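Local coordinates for ATP/GTP-binding site-containing protein A (Brucella abortus, PDB 6NTR) that functions in the periplasm to maintain the integrity of the cell envelope, at residues His8-Leu14 and Gly30-Phe36; Ile206-Asn210 and Met222-Tyr226. All blocks are in the same frame, centred on the assembly; numbering follows the deposited sequence.

Overall arrangement
Both interactions are antiparallel strand pairings in the curved, barrel-like β-structure of this EipB-like protein, their centres about 16 Å apart. Interaction 1 comes first along the chain and joins the hairpin strands 8-19 and 25-39; interaction 2 follows near the C-terminus, where strand 207-214 meets strand 222-225. Strand 229-240 connects them, pairing with strand 8-19 on one side and with strand 222-225 on the other, so that the end of the chain returns to its beginning. The two also touch directly: Met222 of interaction 2 packs against Met32 and Tyr12 of interaction 1, bringing N- and C-terminal strands into side-chain contact.

Interaction 1: residues His8-Leu14 and Gly30-Phe36; sequences HRAIYDL and GRMVYEF. With EDO (1,2-ethanediol), chain G.
His8 and Tyr34 meet obliquely, with imidazole NE2 3.5 Å from Tyr34 CE2 and the ring planes 42° apart. The imidazole comes to the rim of the phenol, near the phenol's plane, from a CG placed between its own backbone N and carbonyl carbon (chi1 62°). A 1,2-ethanediol molecule, probably from crystallisation, lies with C2 over one face of the Tyr34 ring; its O1 reaches Tyr12 OH in the plane of the Tyr12 ring at a doubtfully short distance. Tyr12 OH also bonds to Thr219 O. Beyond the rings, this face continues through Met32 to Leu14, whose CG lies over the chain at Gly30, 3.5 Å from Arg31 N.

The reverse face is more polar. Arg31 bends at chi3 (-112°), carrying one face of its guanidinium over Ile11, with NH1 3.2 Å from CG2. A water bridges the neighbouring pair, donating to Asp13 OD1 at 2.7 Å and accepting from Arg31 NE. Ile11 and Val33 run side by side, while the extended side chain of Arg9 brings NE to 3.6 Å from Val33 CG1.

Antiparallel pairing sets the register of these side chains. Hydrogen-bonded pairs from His8-Phe36 to Leu14-Gly30 alternate with non-hydrogen-bonded ones, and the bond from Tyr12 N to Met32 O is nearly straight (2.7 Å). The Leu14-Gly30 pair is less regular, since each donor stands above the plane of the carbonyl it meets.

His8 ND1 bonds locally to Val6 O, and Glu35 OE2 to Tyr241 OH, just after strand 229-240. The hairpin is flanked by strand 229-240 beside residues 8-14 and by strand 43-56 beside residues 30-36, while Met222 of strand 222-225 packs on Tyr12 and Met32.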
loop_
_atom_site.group_PDB
_atom_site.type_symbol
_atom_site.label_atom_id
_atom_site.label_comp_id
_atom_site.label_asym_id
_atom_site.label_seq_id
_atom_site.Cartn_x
_atom_site.Cartn_y
_atom_site.Cartn_z
ATOM N N HIS A 8 9.520 10.035 -5.990
ATOM C CA HIS A 8 9.797 10.620 -4.703
ATOM C C HIS A 8 10.089 9.601 -3.635
ATOM O O HIS A 8 9.792 8.448 -3.778
ATOM C CB HIS A 8 8.546 11.365 -4.261
ATOM C CG HIS A 8 7.371 10.468 -4.094
ATOM N ND1 HIS A 8 6.652 9.990 -5.159
ATOM C CD2 HIS A 8 6.842 9.895 -2.998
ATOM C CE1 HIS A 8 5.707 9.189 -4.722
ATOM N NE2 HIS A 8 5.803 9.112 -3.414
ATOM N N ARG A 9 10.640 10.068 -2.537
ATOM C CA ARG A 9 10.910 9.232 -1.383
ATOM C C ARG A 9 10.123 9.895 -0.282
ATOM O O ARG A 9 10.152 11.102 -0.135
ATOM C CB ARG A 9 12.386 9.153 -1.022
ATOM C CG ARG A 9 12.663 8.236 0.156
ATOM C CD ARG A 9 14.147 8.178 0.450
ATOM N NE ARG A 9 14.447 7.686 1.785
ATOM C CZ ARG A 9 15.252 8.306 2.631
ATOM N NH1 ARG A 9 15.821 9.440 2.274
ATOM N NH2 ARG A 9 15.486 7.801 3.828
ATOM N N ALA A 10 9.402 9.103 0.482
ATOM C CA ALA A 10 8.546 9.634 1.522
ATOM C C ALA A 10 8.709 8.790 2.772
ATOM O O ALA A 10 8.615 7.562 2.722
ATOM C CB ALA A 10 7.106 9.633 1.057
ATOM N N ILE A 11 8.971 9.450 3.887
ATOM C CA ILE A 11 9.182 8.779 5.156
ATOM C C ILE A 11 8.013 9.125 6.046
ATOM O O ILE A 11 7.733 10.307 6.281
ATOM C CB ILE A 11 10.482 9.217 5.827
ATOM C CG1 ILE A 11 11.665 8.969 4.915
ATOM C CG2 ILE A 11 10.653 8.462 7.099
ATOM C CD1 ILE A 11 12.915 9.572 5.462
ATOM N N TYR A 12 7.356 8.101 6.563
ATOM C CA TYR A 12 6.208 8.269 7.431
ATOM C C TYR A 12 6.580 7.783 8.817
ATOM O O TYR A 12 7.320 6.809 8.960
ATOM C CB TYR A 12 5.000 7.486 6.911
ATOM C CG TYR A 12 4.541 7.859 5.524
ATOM C CD1 TYR A 12 5.044 7.207 4.414
ATOM C CD2 TYR A 12 3.582 8.837 5.327
ATOM C CE1 TYR A 12 4.620 7.535 3.153
ATOM C CE2 TYR A 12 3.153 9.166 4.066
ATOM C CZ TYR A 12 3.680 8.511 2.979
ATOM O OH TYR A 12 3.283 8.799 1.697
ATOM N N ASP A 13 6.082 8.472 9.826
ATOM C CA ASP A 13 6.225 8.047 11.207
ATOM C C ASP A 13 4.943 7.371 11.674
ATOM O O ASP A 13 3.851 7.928 11.531
ATOM C CB ASP A 13 6.561 9.228 12.106
ATOM C CG ASP A 13 6.581 8.847 13.543
ATOM O OD1 ASP A 13 7.554 8.182 13.947
ATOM O OD2 ASP A 13 5.614 9.187 14.256
ATOM N N LEU A 14 5.095 6.145 12.148
ATOM C CA LEU A 14 3.991 5.312 12.578
ATOM C C LEU A 14 3.696 5.400 14.056
ATOM O O LEU A 14 4.593 5.419 14.881
ATOM C CB LEU A 14 4.249 3.858 12.206
ATOM C CG LEU A 14 4.676 3.527 10.778
ATOM C CD1 LEU A 14 4.698 2.022 10.585
ATOM C CD2 LEU A 14 3.748 4.178 9.769
ATOM N N GLY A 30 6.736 3.089 14.882
ATOM C CA GLY A 30 7.277 2.514 13.677
ATOM C C GLY A 30 7.612 3.560 12.664
ATOM O O GLY A 30 7.530 4.735 12.931
ATOM N N ARG A 31 8.035 3.123 11.496
ATOM C CA ARG A 31 8.354 4.053 10.445
ATOM C C ARG A 31 8.129 3.379 9.124
ATOM O O ARG A 31 8.251 2.183 9.032
ATOM C CB ARG A 31 9.828 4.464 10.569
ATOM C CG ARG A 31 10.270 5.664 9.748
ATOM C CD ARG A 31 11.750 5.987 9.924
ATOM N NE ARG A 31 11.955 7.248 10.630
ATOM C CZ ARG A 31 12.636 8.279 10.154
ATOM N NH1 ARG A 31 13.198 8.213 8.966
ATOM N NH2 ARG A 31 12.755 9.378 10.872
HETATM N N MSE A 32 7.836 4.135 8.084
HETATM C CA MSE A 32 7.726 3.550 6.776
HETATM C C MSE A 32 8.452 4.439 5.851
HETATM O O MSE A 32 8.359 5.655 5.950
HETATM C CB MSE A 32 6.342 3.329 6.203
HETATM C CG MSE A 32 6.467 2.278 5.116
HETATM SE SE MSE A 32 5.329 2.647 3.573
HETATM C CE MSE A 32 3.679 2.858 4.623
ATOM N N VAL A 33 9.208 3.841 4.959
ATOM C CA VAL A 33 9.944 4.553 3.938
ATOM C C VAL A 33 9.419 4.050 2.609
ATOM O O VAL A 33 9.448 2.843 2.347
ATOM C CB VAL A 33 11.455 4.327 4.064
ATOM C CG1 VAL A 33 12.177 5.268 3.153
ATOM C CG2 VAL A 33 11.892 4.527 5.502
ATOM N N TYR A 34 8.902 4.956 1.796
ATOM C CA TYR A 34 8.366 4.613 0.489
ATOM C C TYR A 34 9.173 5.369 -0.547
ATOM O O TYR A 34 9.404 6.572 -0.405
ATOM C CB TYR A 34 6.872 4.956 0.383
ATOM C CG TYR A 34 6.202 4.755 -0.981
ATOM C CD1 TYR A 34 5.721 3.517 -1.372
ATOM C CD2 TYR A 34 6.017 5.820 -1.850
ATOM C CE1 TYR A 34 5.095 3.353 -2.581
ATOM C CE2 TYR A 34 5.396 5.656 -3.058
ATOM C CZ TYR A 34 4.937 4.425 -3.413
ATOM O OH TYR A 34 4.310 4.246 -4.617
ATOM N N GLU A 35 9.644 4.658 -1.551
ATOM C CA GLU A 35 10.276 5.292 -2.687
ATOM C C GLU A 35 9.603 4.771 -3.936
ATOM O O GLU A 35 9.344 3.573 -4.052
ATOM C CB GLU A 35 11.793 5.044 -2.745
ATOM C CG GLU A 35 12.337 5.358 -4.143
ATOM C CD GLU A 35 13.735 5.936 -4.174
ATOM O OE1 GLU A 35 14.412 5.779 -5.211
ATOM O OE2 GLU A 35 14.144 6.566 -3.180
ATOM N N PHE A 36 9.296 5.684 -4.851
ATOM C CA PHE A 36 8.642 5.339 -6.101
ATOM C C PHE A 36 9.328 6.097 -7.221
ATOM O O PHE A 36 9.490 7.316 -7.137
ATOM C CB PHE A 36 7.148 5.671 -6.046
ATOM C CG PHE A 36 6.402 5.301 -7.268
ATOM C CD1 PHE A 36 5.958 4.005 -7.447
ATOM C CD2 PHE A 36 6.121 6.252 -8.222
ATOM C CE1 PHE A 36 5.261 3.657 -8.560
ATOM C CE2 PHE A 36 5.426 5.913 -9.341
ATOM C CZ PHE A 36 4.989 4.611 -9.512
HETATM C C1 EDO G . 2.861 8.039 -1.766
HETATM O O1 EDO G . 3.392 8.763 -0.649
HETATM C C2 EDO G . 2.334 6.704 -1.285
HETATM O O2 EDO G . 1.713 6.076 -2.405
HETATM O O HOH W 1 9.804 8.526 12.437
#

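Interaction 2: residues Ile206-Asn210 and Met222-Tyr226; sequences IYRIN and MTMDY. Unlike the reference sequence in segment 222-226: Met222 (reference Leu).
The strands of Tyr207-Asn210 and Met222-Asp225 run antiparallel at 165°, joined by paired backbone hydrogen bonds at Arg208-Asp225 and Asn210-Thr223, with Ile209-Met224 the non-hydrogen-bonded pair between them. The Tyr207 and Tyr226 side chains lie side by side and point the same way, their CE1 atoms 3.9 Å apart and the ring planes at 44°. Tyr207 also crosses Met224, bringing CE1 to 4.1 Å from Met224 CB. Ile209 runs alongside Met224, its CG1 branch swung opposite the backbone N (chi1 -176°), and its CD1 lies 3.8 Å from Met224 CG and 4.1 Å from the selenomethionine methyl CE of Met222.

Arg208 and Asp225 take the other face. The Arg208 chain turns at chi3 and brings NH2 to 3.5 Å from Asp225 OD2, but the oxygen stands well out of the guanidinium plane, so this salt bridge is an attraction of charges without a directed N-H. Asp225 CB sits over one face of the same guanidinium. OD1 of the carboxylate has a second cationic partner in Arg18, and also accepts from Gly227 N.

Phe50 of strand 43-56 touches Met224 and Tyr226, and Tyr194 meets Tyr207 edge-to-face. The contact pairs neighbouring antiparallel strands of the barrel-like β-structure, with strand 187-195 bordering residues 206-210 and strand 229-240 bordering residues 222-226.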
loop_
_atom_site.group_PDB
_atom_site.type_symbol
_atom_site.label_atom_id
_atom_site.label_comp_id
_atom_site.label_asym_id
_atom_site.label_seq_id
_atom_site.Cartn_x
_atom_site.Cartn_y
_atom_site.Cartn_z
ATOM N N ILE A 206 -11.001 -7.268 5.002
ATOM C CA ILE A 206 -9.845 -7.818 5.696
ATOM C C ILE A 206 -8.914 -6.706 6.161
ATOM O O ILE A 206 -8.191 -6.871 7.144
ATOM C CB ILE A 206 -9.108 -8.821 4.798
ATOM C CG1 ILE A 206 -8.654 -8.113 3.532
ATOM C CG2 ILE A 206 -9.997 -10.018 4.469
ATOM C CD1 ILE A 206 -8.096 -9.021 2.514
ATOM N N TYR A 207 -8.938 -5.559 5.499
ATOM C CA TYR A 207 -8.052 -4.460 5.834
ATOM C C TYR A 207 -8.650 -3.206 5.216
ATOM O O TYR A 207 -9.301 -3.265 4.176
ATOM C CB TYR A 207 -6.626 -4.753 5.330
ATOM C CG TYR A 207 -5.727 -3.572 5.029
ATOM C CD1 TYR A 207 -4.936 -3.000 6.019
ATOM C CD2 TYR A 207 -5.607 -3.079 3.745
ATOM C CE1 TYR A 207 -4.086 -1.932 5.734
ATOM C CE2 TYR A 207 -4.768 -2.016 3.457
ATOM C CZ TYR A 207 -4.018 -1.449 4.447
ATOM O OH TYR A 207 -3.194 -0.398 4.133
ATOM N N ARG A 208 -8.449 -2.077 5.877
ATOM C CA ARG A 208 -9.008 -0.824 5.405
ATOM C C ARG A 208 -8.030 0.305 5.677
ATOM O O ARG A 208 -7.512 0.413 6.792
ATOM C CB ARG A 208 -10.331 -0.539 6.101
ATOM C CG ARG A 208 -11.003 0.710 5.604
ATOM C CD ARG A 208 -12.469 0.698 5.951
ATOM N NE ARG A 208 -12.689 0.844 7.382
ATOM C CZ ARG A 208 -12.385 1.930 8.082
ATOM N NH1 ARG A 208 -11.868 3.003 7.496
ATOM N NH2 ARG A 208 -12.614 1.944 9.380
ATOM N N ILE A 209 -7.823 1.147 4.683
ATOM C CA ILE A 209 -6.939 2.273 4.810
ATOM C C ILE A 209 -7.548 3.579 4.340
ATOM O O ILE A 209 -8.136 3.638 3.296
ATOM C CB ILE A 209 -5.623 2.035 4.038
ATOM C CG1 ILE A 209 -4.663 3.182 4.271
ATOM C CG2 ILE A 209 -5.862 1.929 2.556
ATOM C CD1 ILE A 209 -3.305 2.995 3.635
ATOM N N ASN A 210 -7.353 4.623 5.117
ATOM C CA ASN A 210 -7.819 5.934 4.771
ATOM C C ASN A 210 -6.618 6.811 4.518
ATOM O O ASN A 210 -5.719 6.836 5.311
ATOM C CB ASN A 210 -8.611 6.539 5.918
ATOM C CG ASN A 210 -9.802 5.718 6.291
ATOM O OD1 ASN A 210 -9.692 4.705 6.951
ATOM N ND2 ASN A 210 -10.961 6.163 5.868
HETATM N N MSE A 222 -2.039 8.863 6.529
HETATM C CA MSE A 222 -2.528 7.513 6.477
HETATM C C MSE A 222 -3.051 6.986 7.751
HETATM O O MSE A 222 -2.644 7.421 8.817
HETATM C CB MSE A 222 -1.431 6.544 6.090
HETATM C CG MSE A 222 -0.122 7.236 5.780
HETATM SE SE MSE A 222 0.352 6.454 4.093
HETATM C CE MSE A 222 0.336 4.599 4.693
ATOM N N THR A 223 -4.024 6.109 7.652
ATOM C CA THR A 223 -4.542 5.421 8.795
ATOM C C THR A 223 -4.814 4.026 8.300
ATOM O O THR A 223 -5.477 3.848 7.314
ATOM C CB THR A 223 -5.824 6.062 9.332
ATOM O OG1 THR A 223 -5.510 7.319 9.919
ATOM C CG2 THR A 223 -6.443 5.189 10.371
HETATM N N MSE A 224 -4.323 3.028 9.008
HETATM C CA MSE A 224 -4.535 1.680 8.584
HETATM C C MSE A 224 -5.313 0.945 9.604
HETATM O O MSE A 224 -4.846 0.811 10.726
HETATM C CB MSE A 224 -3.167 1.066 8.341
HETATM C CG MSE A 224 -2.542 1.896 7.244
HETATM SE SE MSE A 224 -0.597 1.949 7.307
HETATM C CE MSE A 224 -0.392 0.165 6.539
ATOM N N ASP A 225 -6.474 0.431 9.232
ATOM C CA ASP A 225 -7.307 -0.310 10.140
ATOM C C ASP A 225 -7.069 -1.754 9.812
ATOM O O ASP A 225 -7.374 -2.208 8.735
ATOM C CB ASP A 225 -8.774 0.052 9.910
ATOM C CG ASP A 225 -9.654 -0.200 11.116
ATOM O OD1 ASP A 225 -9.772 -1.348 11.542
ATOM O OD2 ASP A 225 -10.257 0.749 11.625
ATOM N N TYR A 226 -6.511 -2.466 10.775
ATOM C CA TYR A 226 -6.187 -3.871 10.641
ATOM C C TYR A 226 -7.217 -4.737 11.299
ATOM O O TYR A 226 -7.057 -5.933 11.356
ATOM C CB TYR A 226 -4.833 -4.158 11.268
ATOM C CG TYR A 226 -3.685 -3.547 10.521
ATOM C CD1 TYR A 226 -3.209 -4.118 9.366
ATOM C CD2 TYR A 226 -3.088 -2.393 10.964
ATOM C CE1 TYR A 226 -2.173 -3.549 8.674
ATOM C CE2 TYR A 226 -2.048 -1.829 10.282
ATOM C CZ TYR A 226 -1.600 -2.412 9.136
ATOM O OH TYR A 226 -0.566 -1.848 8.455
#